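Local coordinates for glycosyl hydrolase, family 8 (Clostridium perfringens, PDB 3REN), which acts as an alpha-amylase built on an (alpha/alpha)6-barrel, probably hydrolysing the alpha-glucosidic bonds of starch-like glucans, at residues A[27-31]-A[32-36]; A[61-64]-A[65-69]; A[112-115]-A[116-120]; A[174-177]-A[178-181]. All blocks are in the same frame, centred on the assembly; numbering follows the deposited sequence.

Interaction 1. Residues A[27-31]-A[32-36]; sequences FDFIE and KDLSK. With MG (magnesium ion), chain D; EDO (1,2-ethanediol), chain I; EDO (1,2-ethanediol), chain G.
The F29 ring lies across the D33 side chain at about a right angle, with F29 CD1 3.5 Å from D33 CB. The ring and carboxylate planes are 37° apart. The same CD1 also lies near D33 OD2, the oxygen that serves the metal: D33 OD2 coordinates the magnesium ion at 1.9 Å, and five waters complete the six-ligand shell. Placing F29 CG anti to its own backbone N (chi1 170°) swings the ring along the helix toward the later turn, where F29 CE2 meets L34 CG at 3.9 Å.

Backbone bonds hold this last turn. K32 N donates to D28 O at 2.9 Å, and D33 N to F29 O at 2.7 Å. L34 N reaches I30 O at 3.2 Å from above the carbonyl plane, at the residue where the chain leaves helical geometry. S35 OG comes within 2.8 Å of the same I30 O and also lies very close to a 1,2-ethanediol hydroxyl. On the outer side the extended K32 chain runs toward D28, yet D28 OD2 and K32 NZ stay 4.3 Å apart, too far for a salt bridge; D28 pairs with K24 instead.

Helix 21-33 here packs F27 and I30 on M68 of helix 62-74 and on L342 of helix 335-346, F29 touches N338, and L34 pairs through its backbone with Y42.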
loop_
_atom_site.group_PDB
_atom_site.type_symbol
_atom_site.label_atom_id
_atom_site.label_comp_id
_atom_site.label_asym_id
_atom_site.label_seq_id
_atom_site.Cartn_x
_atom_site.Cartn_y
_atom_site.Cartn_z
ATOM N N PHE A 27 8.171 1.421 14.683
ATOM C CA PHE A 27 7.227 2.509 15.026
ATOM C C PHE A 27 7.968 3.693 15.659
ATOM O O PHE A 27 7.716 4.871 15.301
ATOM C CB PHE A 27 6.133 2.024 15.985
ATOM C CG PHE A 27 5.137 3.099 16.315
ATOM C CD1 PHE A 27 4.040 3.317 15.474
ATOM C CD2 PHE A 27 5.322 3.923 17.420
ATOM C CE1 PHE A 27 3.131 4.347 15.736
ATOM C CE2 PHE A 27 4.425 4.955 17.685
ATOM C CZ PHE A 27 3.319 5.160 16.842
ATOM N N ASP A 28 8.900 3.385 16.561
ATOM C CA ASP A 28 9.726 4.434 17.209
ATOM C C ASP A 28 10.514 5.243 16.176
ATOM O O ASP A 28 10.636 6.460 16.297
ATOM C CB ASP A 28 10.728 3.865 18.225
ATOM C CG ASP A 28 10.074 3.458 19.580
ATOM O OD1 ASP A 28 8.860 3.719 19.816
ATOM O OD2 ASP A 28 10.800 2.813 20.392
ATOM N N PHE A 29 11.098 4.572 15.200
ATOM C CA PHE A 29 11.826 5.280 14.125
ATOM C C PHE A 29 10.874 6.175 13.323
ATOM O O PHE A 29 11.203 7.339 13.045
ATOM C CB PHE A 29 12.500 4.283 13.171
ATOM C CG PHE A 29 13.060 4.922 11.941
ATOM C CD1 PHE A 29 14.170 5.769 12.037
ATOM C CD2 PHE A 29 12.485 4.674 10.697
ATOM C CE1 PHE A 29 14.693 6.393 10.906
ATOM C CE2 PHE A 29 13.015 5.283 9.549
ATOM C CZ PHE A 29 14.108 6.169 9.659
ATOM N N ILE A 30 9.724 5.626 12.935
ATOM C CA ILE A 30 8.753 6.393 12.136
ATOM C C ILE A 30 8.220 7.575 12.941
ATOM O O ILE A 30 8.174 8.695 12.454
ATOM C CB ILE A 30 7.541 5.534 11.609
ATOM C CG1 ILE A 30 7.974 4.510 10.548
ATOM C CG2 ILE A 30 6.447 6.437 11.005
ATOM C CD1 ILE A 30 7.048 3.279 10.484
ATOM N N GLU A 31 7.893 7.354 14.208
ATOM C CA GLU A 31 7.398 8.454 15.028
ATOM C C GLU A 31 8.440 9.517 15.374
ATOM O O GLU A 31 8.175 10.716 15.238
ATOM C CB GLU A 31 6.747 7.916 16.304
ATOM C CG GLU A 31 6.219 9.002 17.220
ATOM C CD GLU A 31 5.826 8.460 18.585
ATOM O OE1 GLU A 31 6.471 7.505 19.078
ATOM O OE2 GLU A 31 4.859 8.989 19.145
ATOM N N LYS A 32 9.615 9.122 15.836
ATOM C CA LYS A 32 10.622 10.099 16.251
ATOM C C LYS A 32 11.493 10.644 15.109
ATOM O O LYS A 32 11.948 11.827 15.151
ATOM C CB LYS A 32 11.511 9.473 17.326
ATOM C CG LYS A 32 10.685 8.987 18.507
ATOM C CD LYS A 32 11.538 8.078 19.410
ATOM C CE LYS A 32 10.707 7.574 20.558
ATOM N NZ LYS A 32 11.643 6.878 21.480
ATOM N N ASP A 33 11.708 9.824 14.075
ATOM C CA ASP A 33 12.668 10.197 13.025
ATOM C C ASP A 33 12.122 10.482 11.658
ATOM O O ASP A 33 12.837 11.056 10.819
ATOM C CB ASP A 33 13.750 9.155 12.961
ATOM C CG ASP A 33 14.455 9.001 14.317
ATOM O OD1 ASP A 33 15.034 10.003 14.826
ATOM O OD2 ASP A 33 14.392 7.894 14.875
ATOM N N LEU A 34 10.863 10.129 11.426
ATOM C CA LEU A 34 10.262 10.348 10.136
ATOM C C LEU A 34 8.922 11.096 10.176
ATOM O O LEU A 34 8.172 11.018 9.215
ATOM C CB LEU A 34 10.024 8.995 9.466
ATOM C CG LEU A 34 10.943 8.394 8.404
ATOM C CD1 LEU A 34 10.141 7.241 7.702
ATOM C CD2 LEU A 34 11.451 9.354 7.380
ATOM N N SER A 35 8.654 11.853 11.250
ATOM C CA SER A 35 7.344 12.430 11.507
ATOM C C SER A 35 7.532 13.775 12.178
ATOM O O SER A 35 8.548 14.008 12.873
ATOM C CB SER A 35 6.552 11.565 12.527
ATOM O OG SER A 35 5.967 10.411 11.942
ATOM N N LYS A 36 6.535 14.646 12.022
ATOM C CA LYS A 36 6.492 15.845 12.813
ATOM C C LYS A 36 5.103 15.941 13.407
ATOM O O LYS A 36 4.099 15.834 12.703
ATOM C CB LYS A 36 6.820 17.067 11.973
ATOM C CG LYS A 36 6.973 18.343 12.804
ATOM C CD LYS A 36 7.315 19.491 11.897
ATOM C CE LYS A 36 7.966 20.610 12.676
ATOM N NZ LYS A 36 7.907 21.830 11.834
HETATM MG MG MG D . 15.501 7.037 16.235
HETATM C C1 EDO I . 3.221 8.871 15.013
HETATM O O1 EDO I . 1.836 9.200 14.867
HETATM C C2 EDO I . 3.744 8.302 13.699
HETATM O O2 EDO I . 3.853 9.367 12.763
HETATM C C1 EDO G . 11.136 16.914 15.628
HETATM O O1 EDO G . 9.812 16.780 15.089
HETATM C C2 EDO G . 11.719 15.528 15.889
HETATM O O2 EDO G . 10.802 14.725 16.646
HETATM O O HOH W 1 17.141 8.268 15.802
HETATM O O HOH W 2 16.232 5.520 14.985
HETATM O O HOH W 3 14.861 8.095 17.905
HETATM O O HOH W 4 14.050 5.901 16.939
HETATM O O HOH W 5 16.582 5.999 17.633
#

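Interaction 2. Residues A[61-64]-A[65-69]; sequences LSES and EGLMM
L61, as N-cap, and E65 close the first turn of helix 62-74, a buried helix of the (alpha/alpha)6-barrel, near the centre of the chain. The bond from E65 N to L61 O is 3.1 Å long and nearly straight, with an N-H...O angle of 168°. The following turn repeats the i to i+4 pattern: G66 N donates to S62 O at 2.9 Å, L67 N to E63 O at 3.1 Å, and selenomethionine M68 N to S64 O at 3.1 Å.

E63 and L67, one turn apart, also meet through their side chains. E63 CG and L67 CD1 lie 4.2 Å apart, a loose aliphatic approach, while L67 CG sits closer, 3.4 Å from E63 O. L67 packs on L339 and L343 of helix 335-346 and on R118 of helix 113-130, which places this side of the helix between two neighbours.

The polar ends of S62 and E65 find partners beyond the turn. S62 OG bonds to S99 O. The bend at chi2 (-56°) turns the E65 carboxylate forward along the helix, where E65 OE1 pairs with H84 ND1 and E65 OE2 accepts from I41 N. Two bonds to different elements would fix the rotation of this carboxylate. S64 OG, by contrast, makes a weak bond to S335 OG. The first torsion of E65, which puts CG beside its backbone N, brings E65 CG to 3.6 Å from L61 O.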
loop_
_atom_site.group_PDB
_atom_site.type_symbol
_atom_site.label_atom_id
_atom_site.label_comp_id
_atom_site.label_asym_id
_atom_site.label_seq_id
_atom_site.Cartn_x
_atom_site.Cartn_y
_atom_site.Cartn_z
ATOM N N LEU A 61 2.700 12.541 2.232
ATOM C CA LEU A 61 1.792 11.896 1.280
ATOM C C LEU A 61 0.510 11.379 1.973
ATOM O O LEU A 61 0.583 10.853 3.114
ATOM C CB LEU A 61 2.523 10.721 0.653
ATOM C CG LEU A 61 3.695 11.073 -0.268
ATOM C CD1 LEU A 61 4.498 9.817 -0.665
ATOM C CD2 LEU A 61 3.202 11.806 -1.531
ATOM N N SER A 62 -0.649 11.472 1.309
ATOM C CA SER A 62 -1.833 10.838 1.900
ATOM C C SER A 62 -1.708 9.326 1.821
ATOM O O SER A 62 -2.423 8.586 2.541
ATOM C CB SER A 62 -3.123 11.290 1.218
ATOM O OG SER A 62 -3.054 11.038 -0.198
ATOM N N GLU A 63 -0.818 8.868 0.933
ATOM C CA GLU A 63 -0.380 7.468 0.941
ATOM C C GLU A 63 0.137 7.081 2.338
ATOM O O GLU A 63 -0.309 6.074 2.887
ATOM C CB GLU A 63 0.699 7.199 -0.128
ATOM C CG GLU A 63 1.371 5.791 -0.095
ATOM C CD GLU A 63 2.551 5.735 -1.097
ATOM O OE1 GLU A 63 3.691 6.159 -0.726
ATOM O OE2 GLU A 63 2.314 5.329 -2.272
ATOM N N SER A 64 1.100 7.852 2.850
ATOM C CA SER A 64 1.714 7.600 4.161
ATOM C C SER A 64 0.673 7.644 5.265
ATOM O O SER A 64 0.599 6.745 6.121
ATOM C CB SER A 64 2.787 8.653 4.462
ATOM O OG SER A 64 3.759 8.643 3.436
ATOM N N GLU A 65 -0.160 8.693 5.235
ATOM C CA GLU A 65 -1.212 8.839 6.226
ATOM C C GLU A 65 -2.215 7.683 6.238
ATOM O O GLU A 65 -2.592 7.222 7.311
ATOM C CB GLU A 65 -1.937 10.179 6.048
ATOM C CG GLU A 65 -1.003 11.344 6.322
ATOM C CD GLU A 65 -0.362 11.268 7.732
ATOM O OE1 GLU A 65 -1.085 10.970 8.704
ATOM O OE2 GLU A 65 0.851 11.494 7.869
ATOM N N GLY A 66 -2.646 7.245 5.048
ATOM C CA GLY A 66 -3.566 6.124 4.897
ATOM C C GLY A 66 -2.973 4.851 5.458
ATOM O O GLY A 66 -3.667 4.093 6.115
ATOM N N LEU A 67 -1.689 4.609 5.199
ATOM C CA LEU A 67 -0.999 3.442 5.757
ATOM C C LEU A 67 -0.997 3.445 7.282
ATOM O O LEU A 67 -1.249 2.428 7.911
ATOM C CB LEU A 67 0.436 3.304 5.185
ATOM C CG LEU A 67 0.504 2.865 3.690
ATOM C CD1 LEU A 67 1.937 3.029 3.065
ATOM C CD2 LEU A 67 0.007 1.430 3.528
HETATM N N MSE A 68 -0.721 4.604 7.870
HETATM C CA MSE A 68 -0.627 4.735 9.318
HETATM C C MSE A 68 -2.021 4.568 9.958
HETATM O O MSE A 68 -2.141 3.973 11.018
HETATM C CB MSE A 68 0.031 6.080 9.698
HETATM C CG MSE A 68 0.185 6.306 11.218
HETATM SE SE MSE A 68 1.111 4.826 12.171
HETATM C CE MSE A 68 2.956 5.302 11.823
HETATM N N MSE A 69 -3.054 5.096 9.306
HETATM C CA MSE A 69 -4.439 4.819 9.702
HETATM C C MSE A 69 -4.791 3.343 9.673
HETATM O O MSE A 69 -5.443 2.859 10.595
HETATM C CB MSE A 69 -5.421 5.597 8.823
HETATM C CG MSE A 69 -5.393 7.144 9.129
HETATM SE SE MSE A 69 -6.331 8.200 7.713
HETATM C CE MSE A 69 -8.149 7.653 8.054
#

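Interaction 3. Residues A[112-115]-A[116-120]; sequences ATID and ELRII
L117 N to T113 O, 2.9 Å and nearly along the C=O axis, R118 N to I114 O and I119 N to D115 O set a regular helical backbone after N-cap A112, whose carbonyl accepts weak bonds from D115 N and, at 3.4 Å, from E116 N.

D115 and R118, three residues apart, lie side by side and point the same way. R118 NH1 donates to D115 OD1 at 3.2 Å with an N-H...O angle of 154°. It uses the anti side of the carboxylate, and the oxygen sits almost exactly in the guanidinium plane, although the two planes are 40° apart. Water 8 bridges D115 OD1 and R118 NH2, its bond to R118 NH2 being 2.7 Å. Water 7 links R118 NH1 to D115 O. The bend of R118 at chi3 (-66°) folds the guanidinium back over the helix start, so that I114 O lies over one of its faces and I114 CD1 comes 3.7 Å from R118 NH2.

T113 and L117 run parallel on another side, T113 CG2 meeting L117 CD1 at 3.6 Å. T113 OG1 bonds to V157 O, and E116 OE1 accepts from I98 N.

D115 also touches S62 and E63 of helix 62-74, and R118 touches L67: a water-flanked i to i+3 salt bridge at the start of one helix, facing helix 62-74 within the (alpha/alpha)6-barrel.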
loop_
_atom_site.group_PDB
_atom_site.type_symbol
_atom_site.label_atom_id
_atom_site.label_comp_id
_atom_site.label_asym_id
_atom_site.label_seq_id
_atom_site.Cartn_x
_atom_site.Cartn_y
_atom_site.Cartn_z
ATOM N N ALA A 112 -4.752 10.509 -6.316
ATOM C CA ALA A 112 -4.588 9.168 -6.908
ATOM C C ALA A 112 -5.653 8.253 -6.286
ATOM O O ALA A 112 -5.748 8.179 -5.073
ATOM C CB ALA A 112 -3.189 8.629 -6.568
ATOM N N THR A 113 -6.421 7.538 -7.106
ATOM C CA THR A 113 -7.492 6.658 -6.656
ATOM C C THR A 113 -7.064 5.685 -5.544
ATOM O O THR A 113 -7.816 5.430 -4.582
ATOM C CB THR A 113 -8.071 5.942 -7.874
ATOM O OG1 THR A 113 -8.771 6.900 -8.682
ATOM C CG2 THR A 113 -9.045 4.823 -7.504
ATOM N N ILE A 114 -5.846 5.150 -5.659
ATOM C CA ILE A 114 -5.393 4.171 -4.681
ATOM C C ILE A 114 -5.313 4.791 -3.286
ATOM O O ILE A 114 -5.651 4.129 -2.308
ATOM C CB ILE A 114 -4.030 3.534 -5.109
ATOM C CG1 ILE A 114 -3.667 2.359 -4.180
ATOM C CG2 ILE A 114 -2.932 4.632 -5.154
ATOM C CD1 ILE A 114 -2.310 1.611 -4.486
ATOM N N ASP A 115 -4.869 6.050 -3.178
ATOM C CA ASP A 115 -4.812 6.692 -1.873
ATOM C C ASP A 115 -6.221 6.927 -1.299
ATOM O O ASP A 115 -6.419 6.805 -0.078
ATOM C CB ASP A 115 -4.118 8.053 -1.900
ATOM C CG ASP A 115 -2.715 8.011 -2.426
ATOM O OD1 ASP A 115 -2.006 6.997 -2.248
ATOM O OD2 ASP A 115 -2.310 9.052 -2.992
ATOM N N GLU A 116 -7.167 7.299 -2.160
ATOM C CA GLU A 116 -8.541 7.547 -1.733
ATOM C C GLU A 116 -9.125 6.250 -1.207
ATOM O O GLU A 116 -9.718 6.227 -0.143
ATOM C CB GLU A 116 -9.423 8.062 -2.890
ATOM C CG GLU A 116 -8.782 9.176 -3.717
ATOM C CD GLU A 116 -8.455 10.366 -2.836
ATOM O OE1 GLU A 116 -9.252 10.624 -1.893
ATOM O OE2 GLU A 116 -7.428 11.034 -3.071
ATOM N N LEU A 117 -8.926 5.160 -1.954
ATOM C CA LEU A 117 -9.511 3.891 -1.570
ATOM C C LEU A 117 -8.857 3.341 -0.281
ATOM O O LEU A 117 -9.539 2.699 0.493
ATOM C CB LEU A 117 -9.429 2.861 -2.710
ATOM C CG LEU A 117 -10.370 3.123 -3.901
ATOM C CD1 LEU A 117 -9.966 2.287 -5.124
ATOM C CD2 LEU A 117 -11.788 2.822 -3.520
ATOM N N ARG A 118 -7.547 3.568 -0.082
ATOM C CA ARG A 118 -6.872 3.125 1.137
ATOM C C ARG A 118 -7.445 3.821 2.380
ATOM O O ARG A 118 -7.580 3.202 3.443
ATOM C CB ARG A 118 -5.383 3.408 1.075
ATOM C CG ARG A 118 -4.577 2.753 2.197
ATOM C CD ARG A 118 -3.106 3.136 2.165
ATOM N NE ARG A 118 -2.383 2.631 0.982
ATOM C CZ ARG A 118 -2.056 3.358 -0.088
ATOM N NH1 ARG A 118 -2.414 4.634 -0.199
ATOM N NH2 ARG A 118 -1.375 2.797 -1.081
ATOM N N ILE A 119 -7.731 5.108 2.251
ATOM C CA ILE A 119 -8.344 5.913 3.307
ATOM C C ILE A 119 -9.801 5.533 3.586
ATOM O O ILE A 119 -10.218 5.442 4.749
ATOM C CB ILE A 119 -8.144 7.419 2.999
ATOM C CG1 ILE A 119 -6.657 7.738 3.246
ATOM C CG2 ILE A 119 -9.054 8.316 3.947
ATOM C CD1 ILE A 119 -6.140 9.058 2.736
ATOM N N ILE A 120 -10.571 5.276 2.532
ATOM C CA ILE A 120 -11.918 4.784 2.693
ATOM C C ILE A 120 -11.882 3.467 3.463
ATOM O O ILE A 120 -12.676 3.281 4.365
ATOM C CB ILE A 120 -12.626 4.615 1.338
ATOM C CG1 ILE A 120 -13.050 5.974 0.794
ATOM C CG2 ILE A 120 -13.869 3.713 1.483
ATOM C CD1 ILE A 120 -12.935 6.071 -0.767
HETATM O O HOH W 6 -4.260 10.907 -3.573
HETATM O O HOH W 7 -3.887 6.706 1.505
HETATM O O HOH W 8 -0.206 4.528 -2.785
#

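Interaction 4. Residues A[174-177]-A[178-181]; sequences LDLP and TMKL
D175 and T178 meet where helix 176-185 starts. T178 N donates to D175 OD1 across a weak bond of 3.3 Å, and T178 OG1 lies 2.8 Å from the other carboxylate oxygen, D175 OD2. With its CG anti to the backbone N (chi1 -168°), D175 swings the carboxylate over the first turn, where it can meet the T178 amide. The D175 backbone joins in as well, since M179 N donates to D175 O at 3.1 Å.

Beside this polar group an apolar cluster forms. The extended chain of selenomethionine M179 runs back past the helix start, bringing M179 CE to 4.0 Å from L174 CD2, and M179 SE to 4.3 Å from L176 CD1.

D175 is thus the N-cap residue, its carboxylate accepting the weak capping bond from T178 N, and P177 lies in the first turn, where the missing amide hydrogen of proline costs no helical bond. The next turn is regular: K180 N bonds to L176 O at 2.9 Å and L181 N to P177 O at 3.0 Å. D175 is also the centre of an inverse gamma turn, with a weak bond from L176 N to L174 O.

Farther out, T178 OG1 bonds to L117 O of helix 113-130, and D175 also rests on L117. L174 and M179 pack on S196 of helix 188-201, P177 touches N240 and E243 of helix 231-243, and K180 NZ bonds to A244 O.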
loop_
_atom_site.group_PDB
_atom_site.type_symbol
_atom_site.label_atom_id
_atom_site.label_comp_id
_atom_site.label_asym_id
_atom_site.label_seq_id
_atom_site.Cartn_x
_atom_site.Cartn_y
_atom_site.Cartn_z
ATOM N N LEU A 174 -6.908 -1.107 -8.012
ATOM C CA LEU A 174 -8.247 -1.713 -7.922
ATOM C C LEU A 174 -8.400 -2.472 -6.607
ATOM O O LEU A 174 -8.222 -3.713 -6.545
ATOM C CB LEU A 174 -8.558 -2.597 -9.139
ATOM C CG LEU A 174 -8.491 -1.814 -10.453
ATOM C CD1 LEU A 174 -8.506 -2.797 -11.586
ATOM C CD2 LEU A 174 -9.633 -0.794 -10.562
ATOM N N ASP A 175 -8.713 -1.691 -5.556
ATOM C CA ASP A 175 -8.758 -2.152 -4.179
ATOM C C ASP A 175 -10.086 -2.887 -3.954
ATOM O O ASP A 175 -11.035 -2.341 -3.410
ATOM C CB ASP A 175 -8.681 -0.908 -3.300
ATOM C CG ASP A 175 -8.433 -1.203 -1.839
ATOM O OD1 ASP A 175 -8.696 -2.328 -1.363
ATOM O OD2 ASP A 175 -7.983 -0.255 -1.139
ATOM N N LEU A 176 -10.097 -4.137 -4.318
ATOM C CA LEU A 176 -11.264 -4.953 -4.231
ATOM C C LEU A 176 -11.845 -5.002 -2.817
ATOM O O LEU A 176 -13.015 -4.927 -2.699
ATOM C CB LEU A 176 -10.966 -6.376 -4.686
ATOM C CG LEU A 176 -11.193 -6.758 -6.139
ATOM C CD1 LEU A 176 -11.249 -5.676 -7.067
ATOM C CD2 LEU A 176 -10.620 -8.029 -6.671
ATOM N N PRO A 177 -11.032 -5.109 -1.776
ATOM C CA PRO A 177 -11.599 -5.169 -0.424
ATOM C C PRO A 177 -12.380 -3.910 -0.065
ATOM O O PRO A 177 -13.439 -4.019 0.544
ATOM C CB PRO A 177 -10.361 -5.324 0.500
ATOM C CG PRO A 177 -9.358 -5.952 -0.409
ATOM C CD PRO A 177 -9.577 -5.300 -1.749
ATOM N N THR A 178 -11.867 -2.742 -0.433
ATOM C CA THR A 178 -12.573 -1.498 -0.170
ATOM C C THR A 178 -13.892 -1.480 -0.972
ATOM O O THR A 178 -14.937 -1.099 -0.447
ATOM C CB THR A 178 -11.684 -0.296 -0.542
ATOM O OG1 THR A 178 -10.447 -0.357 0.203
ATOM C CG2 THR A 178 -12.397 1.006 -0.244
HETATM N N MSE A 179 -13.855 -1.902 -2.235
HETATM C CA MSE A 179 -15.072 -1.893 -3.065
HETATM C C MSE A 179 -16.141 -2.853 -2.514
HETATM O O MSE A 179 -17.336 -2.583 -2.607
HETATM C CB MSE A 179 -14.776 -2.192 -4.546
HETATM C CG MSE A 179 -13.954 -1.102 -5.215
HETATM SE SE MSE A 179 -13.220 -1.837 -6.858
HETATM C CE MSE A 179 -12.085 -0.388 -7.462
ATOM N N LYS A 180 -15.702 -3.988 -1.994
ATOM C CA LYS A 180 -16.569 -4.922 -1.305
ATOM C C LYS A 180 -17.174 -4.253 -0.067
ATOM O O LYS A 180 -18.391 -4.230 0.083
ATOM C CB LYS A 180 -15.771 -6.134 -0.862
ATOM C CG LYS A 180 -16.610 -7.189 -0.116
ATOM C CD LYS A 180 -15.973 -8.537 -0.257
ATOM C CE LYS A 180 -16.818 -9.572 0.456
ATOM N NZ LYS A 180 -16.283 -10.898 0.128
ATOM N N LEU A 181 -16.379 -3.636 0.765
ATOM C CA LEU A 181 -16.954 -2.967 1.900
ATOM C C LEU A 181 -17.965 -1.896 1.453
ATOM O O LEU A 181 -19.045 -1.836 1.967
ATOM C CB LEU A 181 -15.878 -2.301 2.690
ATOM C CG LEU A 181 -15.200 -3.053 3.794
ATOM C CD1 LEU A 181 -15.713 -4.367 4.113
ATOM C CD2 LEU A 181 -13.790 -2.898 3.931
#

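In the fold
Interaction 1 differs from the rest: it closes a helix near the surface, about 19 Å from the chain centre, and its D33 binds a hydrated magnesium ion. Interactions 2, 3 and 4 are buried and each opens a helix. Only interaction 4 caps its helix with a side chain; interaction 3 instead carries a salt bridge with bridging waters, and the polar side chains of interaction 2 turn to outside partners. Neighbours meet in sequence: I30 CG2 lies 3.8 Å from M68 CE, E63 CB lies 3.4 Å from D115 OD1, and L117 O probably accepts from T178 OG1. Interactions 1 and 4 lie on opposite sides of the chain's centre.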